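Local structure of angiotensin-converting enzyme (Anopheles gambiae, 6S1Y) at residues A[107-119]-A[481-493]. The protein is a zinc metallopeptidase of the mosquito that, as in related angiotensin-converting enzymes, probably trims dipeptides from the C-terminal ends of peptides. Residues are numbered along the deposited sequence; the frame is centred on the assembly and turned at random.
Sequences LGAIASMESNYAK and DPPAKYHVSADVE. With KSN ((2~{S})-2-[[(4~{S})-4-azanyl-5-oxidanyl-5-oxidanylidene-pentanoyl]amino]pentanedioic acid), chain H.
Tyr117 and Tyr486 meet in a T-shaped (edge-to-face) pair, their planes 70° apart: the edge of Tyr486 is turned to the face of Tyr117. That face also receives the CA of Tyr486, a CH-pi contact 3.9 Å from the ring centroid, while the carbonyl oxygens of Pro483 and Ala484 lie at the edge. An aromatic suits this place: its face accepts C-H groups, its polarised rim backbone oxygens. Tyr117 CE1 and Glu114 OE2 lie at the edge of the Tyr486 ring, with His487 ND1 in its plane. Ala490 CB lies over one face, offset toward the rim, and also touches Glu114 CD; a methyl is compact enough to meet both. Tyr486 OH donates to Glu114 OE2 at 2.6 Å, from 35° above the carboxylate plane. Glu114 reaches Tyr486 because CG stands anti to the backbone N (chi1 174°) and the chain beyond stays extended.

One residue back, Met113 CB lies 3.2 Å from Ser489 O, and its flexible chain bends at chi3 to bring CE near the same oxygen. Ser489 OG donates to Pro483 O at 2.8 Å, satisfying a buried hydroxyl. Ile110 CD1 rests against Asp491 CB and OD2 (3.4 Å to OD2); Asp491, its carboxylate held by Tyr174 and Tyr95, is the positive-phi C-prime residue of the Schellman motif ending helix 486-489. A water joins Tyr117 OH to Lys485 NZ, which also hydrogen-bonds Gln255 OE1 and, long and positively charged, suits the ligand carboxylate (KSN O19, 2.9 Å). Helix 100-119 thus backs pocket-bearing helix 486-489, with helix 168-184 alongside Ile110 and Met113 and helix 431-447 touching Lys485.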
loop_
_atom_site.group_PDB
_atom_site.type_symbol
_atom_site.label_atom_id
_atom_site.label_comp_id
_atom_site.label_asym_id
_atom_site.label_seq_id
_atom_site.Cartn_x
_atom_site.Cartn_y
_atom_site.Cartn_z
ATOM N N LEU A 107 6.351 -20.096 7.615
ATOM C CA LEU A 107 5.191 -19.355 8.104
ATOM C C LEU A 107 5.372 -18.978 9.567
ATOM O O LEU A 107 4.967 -17.895 9.988
ATOM C CB LEU A 107 3.904 -20.160 7.908
ATOM C CG LEU A 107 3.358 -20.259 6.475
ATOM C CD1 LEU A 107 1.923 -20.784 6.525
ATOM C CD2 LEU A 107 3.394 -18.940 5.715
ATOM N N GLY A 108 6.003 -19.846 10.359
ATOM C CA GLY A 108 6.231 -19.536 11.761
ATOM C C GLY A 108 7.232 -18.422 11.962
ATOM O O GLY A 108 7.125 -17.656 12.925
ATOM N N ALA A 109 8.213 -18.305 11.072
ATOM C CA ALA A 109 9.141 -17.184 11.150
ATOM C C ALA A 109 8.416 -15.872 10.868
ATOM O O ALA A 109 8.551 -14.903 11.618
ATOM C CB ALA A 109 10.304 -17.391 10.182
ATOM N N ILE A 110 7.582 -15.852 9.827
ATOM C CA ILE A 110 6.816 -14.652 9.485
ATOM C C ILE A 110 5.871 -14.279 10.622
ATOM O O ILE A 110 5.897 -13.149 11.137
ATOM C CB ILE A 110 6.062 -14.880 8.159
ATOM C CG1 ILE A 110 7.089 -15.097 7.035
ATOM C CG2 ILE A 110 5.127 -13.729 7.859
ATOM C CD1 ILE A 110 6.501 -15.444 5.683
ATOM N N ALA A 111 5.028 -15.231 11.041
ATOM C CA ALA A 111 4.091 -14.989 12.132
ATOM C C ALA A 111 4.810 -14.488 13.375
ATOM O O ALA A 111 4.274 -13.668 14.125
ATOM C CB ALA A 111 3.322 -16.277 12.449
ATOM N N SER A 112 6.031 -14.953 13.603
ATOM C CA SER A 112 6.790 -14.466 14.747
ATOM C C SER A 112 7.085 -12.971 14.630
ATOM O O SER A 112 6.980 -12.233 15.619
ATOM C CB SER A 112 8.087 -15.255 14.872
ATOM O OG SER A 112 8.914 -14.624 15.822
ATOM N N MET A 113 7.451 -12.503 13.429
ATOM C CA MET A 113 7.650 -11.071 13.223
ATOM C C MET A 113 6.334 -10.303 13.347
ATOM O O MET A 113 6.252 -9.301 14.075
ATOM C CB MET A 113 8.273 -10.810 11.844
ATOM C CG MET A 113 9.603 -11.478 11.625
ATOM S SD MET A 113 10.461 -10.870 10.162
ATOM C CE MET A 113 9.588 -11.722 8.856
ATOM N N GLU A 114 5.301 -10.747 12.621
ATOM C CA GLU A 114 4.031 -10.024 12.578
ATOM C C GLU A 114 3.400 -9.957 13.958
ATOM O O GLU A 114 2.878 -8.915 14.367
ATOM C CB GLU A 114 3.097 -10.703 11.569
ATOM C CG GLU A 114 1.653 -10.156 11.492
ATOM C CD GLU A 114 0.887 -10.667 10.269
ATOM O OE1 GLU A 114 1.224 -11.759 9.760
ATOM O OE2 GLU A 114 -0.036 -9.958 9.805
ATOM N N SER A 115 3.488 -11.050 14.710
ATOM C CA SER A 115 2.947 -11.069 16.060
ATOM C C SER A 115 3.649 -10.052 16.947
ATOM O O SER A 115 3.001 -9.358 17.744
ATOM C CB SER A 115 3.098 -12.471 16.646
ATOM O OG SER A 115 2.859 -12.440 18.042
ATOM N N ASN A 116 4.978 -9.982 16.859
ATOM C CA ASN A 116 5.732 -9.022 17.657
ATOM C C ASN A 116 5.303 -7.595 17.323
ATOM O O ASN A 116 5.134 -6.758 18.217
ATOM C CB ASN A 116 7.228 -9.249 17.409
ATOM C CG ASN A 116 8.090 -8.192 18.032
ATOM O OD1 ASN A 116 8.495 -7.240 17.368
ATOM N ND2 ASN A 116 8.384 -8.342 19.315
ATOM N N TYR A 117 5.068 -7.320 16.033
ATOM C CA TYR A 117 4.629 -6.000 15.590
ATOM C C TYR A 117 3.253 -5.656 16.137
ATOM O O TYR A 117 3.033 -4.553 16.657
ATOM C CB TYR A 117 4.623 -5.981 14.059
ATOM C CG TYR A 117 4.232 -4.678 13.386
ATOM C CD1 TYR A 117 2.890 -4.271 13.319
ATOM C CD2 TYR A 117 5.190 -3.881 12.756
ATOM C CE1 TYR A 117 2.538 -3.109 12.681
ATOM C CE2 TYR A 117 4.838 -2.700 12.108
ATOM C CZ TYR A 117 3.517 -2.315 12.080
ATOM O OH TYR A 117 3.149 -1.134 11.427
ATOM N N ALA A 118 2.302 -6.586 16.016
ATOM C CA ALA A 118 0.914 -6.283 16.370
ATOM C C ALA A 118 0.714 -6.170 17.873
ATOM O O ALA A 118 -0.208 -5.482 18.322
ATOM C CB ALA A 118 -0.011 -7.354 15.804
ATOM N N LYS A 119 1.560 -6.810 18.664
ATOM C CA LYS A 119 1.367 -6.871 20.104
ATOM C C LYS A 119 2.157 -5.825 20.888
ATOM O O LYS A 119 2.059 -5.785 22.113
ATOM C CB LYS A 119 1.750 -8.263 20.616
ATOM C CG LYS A 119 0.742 -9.377 20.311
ATOM C CD LYS A 119 1.260 -10.715 20.840
ATOM C CE LYS A 119 0.149 -11.735 21.015
ATOM N NZ LYS A 119 0.572 -12.864 21.913
ATOM N N ASP A 481 16.225 -2.241 11.734
ATOM C CA ASP A 481 15.037 -1.407 11.693
ATOM C C ASP A 481 13.991 -1.724 10.624
ATOM O O ASP A 481 12.832 -1.329 10.785
ATOM C CB ASP A 481 15.503 0.051 11.562
ATOM C CG ASP A 481 16.180 0.553 12.828
ATOM O OD1 ASP A 481 15.645 0.213 13.913
ATOM O OD2 ASP A 481 17.225 1.270 12.746
ATOM N N PRO A 482 14.322 -2.446 9.560
ATOM C CA PRO A 482 13.316 -2.725 8.497
ATOM C C PRO A 482 12.032 -3.354 9.010
ATOM O O PRO A 482 10.943 -3.020 8.513
ATOM C CB PRO A 482 14.067 -3.680 7.556
ATOM C CG PRO A 482 15.488 -3.185 7.690
ATOM C CD PRO A 482 15.670 -2.887 9.147
ATOM N N PRO A 483 12.086 -4.278 9.973
ATOM C CA PRO A 483 10.833 -4.943 10.401
ATOM C C PRO A 483 9.872 -4.029 11.159
ATOM O O PRO A 483 8.731 -4.432 11.402
ATOM C CB PRO A 483 11.319 -6.097 11.299
ATOM C CG PRO A 483 12.759 -6.290 10.915
ATOM C CD PRO A 483 13.268 -4.904 10.583
ATOM N N ALA A 484 10.308 -2.826 11.547
ATOM C CA ALA A 484 9.436 -1.828 12.146
ATOM C C ALA A 484 8.344 -1.351 11.197
ATOM O O ALA A 484 7.509 -0.535 11.586
ATOM C CB ALA A 484 10.259 -0.626 12.610
ATOM N N LYS A 485 8.356 -1.824 9.958
ATOM C CA LYS A 485 7.336 -1.490 8.962
ATOM C C LYS A 485 6.502 -2.741 8.721
ATOM O O LYS A 485 7.066 -3.822 8.487
ATOM C CB LYS A 485 7.988 -0.995 7.672
ATOM C CG LYS A 485 7.061 -0.780 6.512
ATOM C CD LYS A 485 6.061 0.324 6.778
ATOM C CE LYS A 485 5.005 0.385 5.669
ATOM N NZ LYS A 485 3.772 1.167 6.081
ATOM N N TYR A 486 5.170 -2.591 8.795
ATOM C CA TYR A 486 4.276 -3.741 8.818
ATOM C C TYR A 486 4.626 -4.734 7.721
ATOM O O TYR A 486 4.825 -5.920 7.985
ATOM C CB TYR A 486 2.791 -3.307 8.669
ATOM C CG TYR A 486 1.859 -4.516 8.541
ATOM C CD1 TYR A 486 1.556 -5.305 9.640
ATOM C CD2 TYR A 486 1.342 -4.896 7.312
ATOM C CE1 TYR A 486 0.733 -6.425 9.530
ATOM C CE2 TYR A 486 0.508 -6.031 7.194
ATOM C CZ TYR A 486 0.213 -6.780 8.313
ATOM O OH TYR A 486 -0.595 -7.897 8.237
ATOM N N HIS A 487 4.699 -4.253 6.474
ATOM C CA HIS A 487 4.815 -5.159 5.329
ATOM C C HIS A 487 6.114 -5.954 5.336
ATOM O O HIS A 487 6.198 -6.995 4.666
ATOM C CB HIS A 487 4.701 -4.373 4.026
ATOM C CG HIS A 487 3.426 -3.609 3.909
ATOM N ND1 HIS A 487 3.077 -2.626 4.801
ATOM C CD2 HIS A 487 2.397 -3.717 3.038
ATOM C CE1 HIS A 487 1.894 -2.144 4.473
ATOM N NE2 HIS A 487 1.458 -2.792 3.408
ATOM N N VAL A 488 7.125 -5.492 6.063
ATOM C CA VAL A 488 8.351 -6.262 6.183
ATOM C C VAL A 488 8.160 -7.406 7.172
ATOM O O VAL A 488 8.460 -8.563 6.866
ATOM C CB VAL A 488 9.513 -5.340 6.589
ATOM C CG1 VAL A 488 10.777 -6.147 6.833
ATOM C CG2 VAL A 488 9.802 -4.292 5.510
ATOM N N SER A 489 7.624 -7.099 8.361
ATOM C CA SER A 489 7.323 -8.128 9.347
ATOM C C SER A 489 6.303 -9.145 8.844
ATOM O O SER A 489 6.312 -10.291 9.309
ATOM C CB SER A 489 6.776 -7.500 10.631
ATOM O OG SER A 489 7.788 -7.036 11.493
ATOM N N ALA A 490 5.397 -8.748 7.943
ATOM C CA ALA A 490 4.348 -9.639 7.445
ATOM C C ALA A 490 4.637 -10.204 6.061
ATOM O O ALA A 490 3.761 -10.851 5.477
ATOM C CB ALA A 490 2.988 -8.924 7.405
ATOM N N ASP A 491 5.815 -9.949 5.501
ATOM C CA ASP A 491 6.190 -10.516 4.208
ATOM C C ASP A 491 5.142 -10.207 3.143
ATOM O O ASP A 491 4.677 -11.090 2.419
ATOM C CB ASP A 491 6.414 -12.027 4.327
ATOM C CG ASP A 491 6.709 -12.682 2.990
ATOM O OD1 ASP A 491 7.407 -12.050 2.164
ATOM O OD2 ASP A 491 6.244 -13.823 2.762
ATOM N N VAL A 492 4.783 -8.933 3.034
ATOM C CA VAL A 492 3.910 -8.451 1.972
ATOM C C VAL A 492 4.769 -7.647 1.011
ATOM O O VAL A 492 5.394 -6.657 1.408
ATOM C CB VAL A 492 2.749 -7.601 2.516
ATOM C CG1 VAL A 492 1.936 -7.069 1.374
ATOM C CG2 VAL A 492 1.877 -8.427 3.477
ATOM N N GLU A 493 4.827 -8.096 -0.242
ATOM C CA GLU A 493 5.494 -7.352 -1.307
ATOM C C GLU A 493 5.023 -5.900 -1.311
ATOM O O GLU A 493 3.846 -5.623 -1.068
ATOM C CB GLU A 493 5.183 -8.042 -2.642
ATOM C CG GLU A 493 5.985 -7.560 -3.809
ATOM C CD GLU A 493 5.218 -6.580 -4.666
ATOM O OE1 GLU A 493 4.254 -5.968 -4.170
ATOM O OE2 GLU A 493 5.601 -6.424 -5.840
HETATM C C10 KSN H . -2.330 -7.088 3.545
HETATM C C13 KSN H . -3.504 -2.896 1.916
HETATM C C17 KSN H . 0.786 1.596 3.968
HETATM C C02 KSN H . -0.267 1.783 2.868
HETATM C C03 KSN H . -1.142 0.558 2.565
HETATM C C04 KSN H . -1.241 -0.506 3.646
HETATM C C05 KSN H . -2.671 -0.776 4.184
HETATM C C07 KSN H . -2.778 -3.184 3.254
HETATM C C08 KSN H . -3.020 -4.589 3.790
HETATM C C09 KSN H . -2.391 -5.685 2.910
HETATM N N01 KSN H . 0.376 2.187 1.613
HETATM N N06 KSN H . -3.345 -2.073 4.031
HETATM O O11 KSN H . -2.435 -7.211 4.805
HETATM O O12 KSN H . -2.161 -8.133 2.826
HETATM O O14 KSN H . -4.701 -2.497 1.962
HETATM O O15 KSN H . -2.934 -3.006 0.814
HETATM O O16 KSN H . -3.226 0.078 4.808
HETATM O O18 KSN H . 0.432 1.805 5.160
HETATM O O19 KSN H . 1.981 1.256 3.760
HETATM O O HOH W 1 3.382 0.294 8.732
#